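Local structure of eukaryotic peptide chain release factor GTP-binding subunit (Schizosaccharomyces pombe, 1R5B) at residues A[286-300]-A[325-339]. The protein is a GTP-binding translation factor related to elongation factor Tu, with a GTP-binding domain and two beta domains, and serves as eukaryotic release factor 3. Sequence-based numbering, arbitrary orientation.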
loop_
_atom_site.group_PDB
_atom_site.type_symbol
_atom_site.label_atom_id
_atom_site.label_comp_id
_atom_site.label_asym_id
_atom_site.label_seq_id
_atom_site.Cartn_x
_atom_site.Cartn_y
_atom_site.Cartn_z
ATOM N N GLY A 286 6.216 16.266 27.200
ATOM C CA GLY A 286 5.636 16.927 26.045
ATOM C C GLY A 286 4.520 16.048 25.501
ATOM O O GLY A 286 4.355 14.906 25.941
ATOM N N THR A 287 3.748 16.576 24.556
ATOM C CA THR A 287 2.590 15.861 24.022
ATOM C C THR A 287 3.022 14.810 22.997
ATOM O O THR A 287 3.964 15.027 22.243
ATOM C CB THR A 287 1.588 16.863 23.406
ATOM O OG1 THR A 287 1.012 17.665 24.444
ATOM C CG2 THR A 287 0.383 16.156 22.790
ATOM N N ILE A 288 2.329 13.674 22.986
ATOM C CA ILE A 288 2.646 12.568 22.094
ATOM C C ILE A 288 1.422 12.216 21.256
ATOM O O ILE A 288 0.325 12.075 21.795
ATOM C CB ILE A 288 3.099 11.318 22.891
ATOM C CG1 ILE A 288 4.315 11.626 23.771
ATOM C CG2 ILE A 288 3.408 10.160 21.937
ATOM C CD1 ILE A 288 5.537 12.119 23.013
ATOM N N LEU A 289 1.613 12.063 19.947
ATOM C CA LEU A 289 0.539 11.679 19.044
ATOM C C LEU A 289 0.939 10.393 18.328
ATOM O O LEU A 289 1.912 10.378 17.574
ATOM C CB LEU A 289 0.262 12.794 18.039
ATOM C CG LEU A 289 -0.101 14.147 18.641
ATOM C CD1 LEU A 289 -0.287 15.174 17.551
ATOM C CD2 LEU A 289 -1.360 14.044 19.494
ATOM N N GLU A 290 0.193 9.320 18.586
ATOM C CA GLU A 290 0.466 8.011 18.005
ATOM C C GLU A 290 -0.485 7.744 16.856
ATOM O O GLU A 290 -1.631 8.171 16.888
ATOM C CB GLU A 290 0.381 6.900 19.072
ATOM C CG GLU A 290 -0.748 5.876 18.912
ATOM C CD GLU A 290 -0.297 4.562 18.270
ATOM O OE1 GLU A 290 -0.159 3.556 19.028
ATOM O OE2 GLU A 290 -0.087 4.520 17.024
ATOM N N GLY A 291 0.008 7.039 15.840
ATOM C CA GLY A 291 -0.798 6.670 14.692
ATOM C C GLY A 291 -0.007 5.950 13.619
ATOM O O GLY A 291 1.206 5.772 13.738
ATOM N N LYS A 292 -0.710 5.528 12.573
ATOM C CA LYS A 292 -0.101 4.842 11.429
ATOM C C LYS A 292 -0.070 5.825 10.274
ATOM O O LYS A 292 -1.093 6.377 9.914
ATOM C CB LYS A 292 -0.927 3.604 11.043
ATOM C CG LYS A 292 -0.299 2.644 9.985
ATOM C CD LYS A 292 -1.397 1.847 9.223
ATOM C CE LYS A 292 -0.826 0.688 8.394
ATOM N NZ LYS A 292 -1.763 0.079 7.351
ATOM N N ILE A 293 1.100 6.035 9.690
ATOM C CA ILE A 293 1.229 6.933 8.550
ATOM C C ILE A 293 0.532 6.303 7.339
ATOM O O ILE A 293 0.856 5.196 6.953
ATOM C CB ILE A 293 2.692 7.222 8.251
ATOM C CG1 ILE A 293 3.364 7.802 9.493
ATOM C CG2 ILE A 293 2.795 8.198 7.094
ATOM C CD1 ILE A 293 4.871 7.979 9.364
ATOM N N GLU A 294 -0.466 6.991 6.790
ATOM C CA GLU A 294 -1.218 6.480 5.636
ATOM C C GLU A 294 -0.619 6.900 4.309
ATOM O O GLU A 294 -0.767 6.197 3.312
ATOM C CB GLU A 294 -2.670 6.926 5.701
ATOM C CG GLU A 294 -3.413 6.359 6.901
ATOM C CD GLU A 294 -3.466 4.839 6.922
ATOM O OE1 GLU A 294 -3.447 4.180 5.851
ATOM O OE2 GLU A 294 -3.546 4.310 8.042
ATOM N N ALA A 295 0.075 8.024 4.308
ATOM C CA ALA A 295 0.715 8.512 3.113
ATOM C C ALA A 295 1.891 9.374 3.490
ATOM O O ALA A 295 1.897 10.004 4.541
ATOM C CB ALA A 295 -0.294 9.345 2.296
ATOM N N GLY A 296 2.871 9.418 2.604
ATOM C CA GLY A 296 3.955 10.381 2.660
ATOM C C GLY A 296 5.015 9.989 3.653
ATOM O O GLY A 296 5.141 8.823 4.017
ATOM N N SER A 297 5.797 10.963 4.085
ATOM C CA SER A 297 6.885 10.703 5.031
ATOM C C SER A 297 7.053 11.862 6.009
ATOM O O SER A 297 6.517 12.941 5.804
ATOM C CB SER A 297 8.179 10.475 4.266
ATOM O OG SER A 297 8.646 11.697 3.746
ATOM N N ILE A 298 7.827 11.637 7.059
ATOM C CA ILE A 298 8.047 12.653 8.087
ATOM C C ILE A 298 9.488 12.554 8.617
ATOM O O ILE A 298 9.995 11.462 8.863
ATOM C CB ILE A 298 6.966 12.500 9.209
ATOM C CG1 ILE A 298 6.978 13.670 10.176
ATOM C CG2 ILE A 298 7.167 11.218 10.006
ATOM C CD1 ILE A 298 6.304 14.868 9.672
ATOM N N LYS A 299 10.142 13.708 8.736
ATOM C CA LYS A 299 11.479 13.824 9.309
ATOM C C LYS A 299 11.359 14.395 10.724
ATOM O O LYS A 299 10.362 15.024 11.064
ATOM C CB LYS A 299 12.342 14.782 8.463
ATOM C CG LYS A 299 12.950 14.183 7.179
ATOM C CD LYS A 299 12.721 15.062 5.906
ATOM C CE LYS A 299 13.960 15.821 5.428
ATOM N NZ LYS A 299 14.185 15.684 3.947
ATOM N N LYS A 300 12.382 14.194 11.539
ATOM C CA LYS A 300 12.475 14.875 12.821
ATOM C C LYS A 300 12.643 16.370 12.565
ATOM O O LYS A 300 13.356 16.775 11.638
ATOM C CB LYS A 300 13.664 14.342 13.630
ATOM C CG LYS A 300 13.705 14.794 15.085
ATOM C CD LYS A 300 15.051 14.454 15.725
ATOM C CE LYS A 300 15.306 15.221 17.027
ATOM N NZ LYS A 300 14.737 14.514 18.198
ATOM N N GLU A 325 14.217 6.047 19.319
ATOM C CA GLU A 325 14.181 7.240 18.491
ATOM C C GLU A 325 14.754 6.955 17.106
ATOM O O GLU A 325 15.888 6.489 16.969
ATOM C CB GLU A 325 14.939 8.401 19.135
ATOM C CG GLU A 325 15.100 9.598 18.206
ATOM C CD GLU A 325 15.005 10.919 18.928
ATOM O OE1 GLU A 325 13.878 11.333 19.242
ATOM O OE2 GLU A 325 16.051 11.547 19.179
ATOM N N ILE A 326 13.948 7.246 16.092
ATOM C CA ILE A 326 14.359 7.162 14.693
ATOM C C ILE A 326 14.236 8.545 14.045
ATOM O O ILE A 326 13.445 9.380 14.478
ATOM C CB ILE A 326 13.503 6.115 13.940
ATOM C CG1 ILE A 326 12.011 6.492 14.000
ATOM C CG2 ILE A 326 13.754 4.717 14.528
ATOM C CD1 ILE A 326 11.096 5.555 13.250
ATOM N N SER A 327 15.025 8.778 13.008
ATOM C CA SER A 327 15.117 10.099 12.395
ATOM C C SER A 327 14.057 10.346 11.305
ATOM O O SER A 327 13.834 11.486 10.919
ATOM C CB SER A 327 16.513 10.288 11.814
ATOM O OG SER A 327 16.794 9.265 10.877
ATOM N N SER A 328 13.412 9.291 10.811
ATOM C CA SER A 328 12.333 9.443 9.827
ATOM C C SER A 328 11.450 8.200 9.707
ATOM O O SER A 328 11.824 7.121 10.144
ATOM C CB SER A 328 12.900 9.809 8.443
ATOM O OG SER A 328 13.416 8.669 7.775
ATOM N N SER A 329 10.280 8.376 9.101
ATOM C CA SER A 329 9.336 7.285 8.886
ATOM C C SER A 329 8.520 7.520 7.634
ATOM O O SER A 329 8.412 8.633 7.166
ATOM C CB SER A 329 8.391 7.158 10.078
ATOM O OG SER A 329 9.054 6.568 11.172
ATOM N N ILE A 330 7.920 6.463 7.110
ATOM C CA ILE A 330 7.125 6.551 5.886
ATOM C C ILE A 330 5.767 5.903 6.077
ATOM O O ILE A 330 5.512 5.257 7.103
ATOM C CB ILE A 330 7.875 5.870 4.727
ATOM C CG1 ILE A 330 8.103 4.380 5.007
ATOM C CG2 ILE A 330 9.228 6.554 4.485
ATOM C CD1 ILE A 330 8.183 3.547 3.748
ATOM N N CYS A 331 4.896 6.082 5.088
ATOM C CA CYS A 331 3.626 5.376 5.034
ATOM C C CYS A 331 3.807 3.901 5.403
ATOM O O CYS A 331 4.743 3.228 4.929
ATOM C CB CYS A 331 3.027 5.482 3.628
ATOM S SG CYS A 331 4.227 5.104 2.310
ATOM N N GLY A 332 2.902 3.411 6.243
ATOM C CA GLY A 332 2.883 2.019 6.661
ATOM C C GLY A 332 3.574 1.803 7.998
ATOM O O GLY A 332 3.529 0.715 8.550
ATOM N N ASP A 333 4.217 2.838 8.519
ATOM C CA ASP A 333 4.851 2.766 9.823
ATOM C C ASP A 333 3.872 3.204 10.899
ATOM O O ASP A 333 3.087 4.134 10.692
ATOM C CB ASP A 333 6.076 3.673 9.885
ATOM C CG ASP A 333 7.202 3.199 8.996
ATOM O OD1 ASP A 333 7.137 2.077 8.454
ATOM O OD2 ASP A 333 8.209 3.896 8.794
ATOM N N GLN A 334 3.932 2.520 12.039
ATOM C CA GLN A 334 3.252 2.944 13.252
ATOM C C GLN A 334 4.253 3.724 14.074
ATOM O O GLN A 334 5.277 3.196 14.482
ATOM C CB GLN A 334 2.715 1.745 14.046
ATOM C CG GLN A 334 1.211 1.874 14.421
ATOM C CD GLN A 334 0.301 1.004 13.553
ATOM O OE1 GLN A 334 0.759 0.043 12.934
ATOM N NE2 GLN A 334 -0.985 1.323 13.531
ATOM N N VAL A 335 3.950 4.994 14.308
ATOM C CA VAL A 335 4.874 5.896 14.975
ATOM C C VAL A 335 4.257 6.573 16.183
ATOM O O VAL A 335 3.043 6.603 16.345
ATOM C CB VAL A 335 5.384 6.981 14.008
ATOM C CG1 VAL A 335 6.232 6.342 12.910
ATOM C CG2 VAL A 335 4.222 7.790 13.411
ATOM N N ARG A 336 5.135 7.105 17.025
ATOM C CA ARG A 336 4.769 7.918 18.179
ATOM C C ARG A 336 5.580 9.206 18.087
ATOM O O ARG A 336 6.815 9.173 18.100
ATOM C CB ARG A 336 5.074 7.178 19.475
ATOM C CG ARG A 336 4.198 5.956 19.682
ATOM C CD ARG A 336 4.967 4.690 20.038
ATOM N NE ARG A 336 4.110 3.500 20.014
ATOM C CZ ARG A 336 4.080 2.552 20.957
ATOM N NH1 ARG A 336 4.866 2.617 22.027
ATOM N NH2 ARG A 336 3.258 1.514 20.826
ATOM N N LEU A 337 4.874 10.325 17.975
ATOM C CA LEU A 337 5.479 11.599 17.657
ATOM C C LEU A 337 5.350 12.566 18.818
ATOM O O LEU A 337 4.238 12.922 19.201
ATOM C CB LEU A 337 4.766 12.199 16.455
ATOM C CG LEU A 337 4.589 11.318 15.212
ATOM C CD1 LEU A 337 3.949 12.140 14.126
ATOM C CD2 LEU A 337 5.920 10.746 14.729
ATOM N N ARG A 338 6.466 12.994 19.395
ATOM C CA ARG A 338 6.409 14.144 20.283
ATOM C C ARG A 338 6.217 15.393 19.434
ATOM O O ARG A 338 6.850 15.541 18.392
ATOM C CB ARG A 338 7.662 14.284 21.148
ATOM C CG ARG A 338 7.557 15.451 22.133
ATOM C CD ARG A 338 8.642 15.513 23.190
ATOM N NE ARG A 338 8.598 14.360 24.086
ATOM C CZ ARG A 338 9.321 13.254 23.951
ATOM N NH1 ARG A 338 10.166 13.104 22.943
ATOM N NH2 ARG A 338 9.195 12.280 24.841
ATOM N N VAL A 339 5.340 16.281 19.885
ATOM C CA VAL A 339 5.036 17.512 19.161
ATOM C C VAL A 339 5.120 18.730 20.067
ATOM O O VAL A 339 4.994 18.624 21.275
ATOM C CB VAL A 339 3.643 17.462 18.478
ATOM C CG1 VAL A 339 3.589 16.321 17.485
ATOM C CG2 VAL A 339 2.516 17.334 19.497
HETATM O O HOH W 1 -2.347 3.095 15.331
HETATM O O HOH W 2 1.124 1.477 18.122
HETATM O O HOH W 3 16.751 14.219 20.380
#
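Ile293 packs its CD1 against Ser329 CB at 3.7 Å, in an antiparallel beta barrel like the second domain of elongation factor Tu. Two ladders meet here. Strand 287-292 pairs with 334-339, and 297-299 pairs with 328-330. The register shifts by one between them, where the type II turn from Ile330 to Asp333 faces the loop after Lys292. Ile293 bridges both ladders. Its CG1, beside the backbone N (chi1 -57°), lies 4.0 Å from Val335 CG2. Leu289 CD1 meets Val339 CG2 on the same apolar face. Met276 touches Val335, and Phe274 touches Ile293 and Ile298. Ile330 N braces the turn, donating to Asp333 OD2 from above the carboxylate plane.

The face that carries Glu290, Gln334 and Arg336 is looser and holds waters. One water joins Glu290 OE2 to Gln334 NE2. Glu290 OE1 stays 4.4 Å from Arg336 NH2, too far for a salt bridge. A second water links them, weakly on the Arg336 side; Arg336 NH1 forms a salt bridge with Asp323 OD1. Past strand 297-299, Lys300 NZ and Glu325 OE2 form a salt bridge at 3.4 Å whose hydrogen bond is weak, and a water also joins them. Lys300 NZ also bonds Thr316 O. Arg338 NH1 bonds Tyr319 OH, and Ile288 CD1 sits 3.7 Å above the guanidinium plane of Arg338, offset toward its rim.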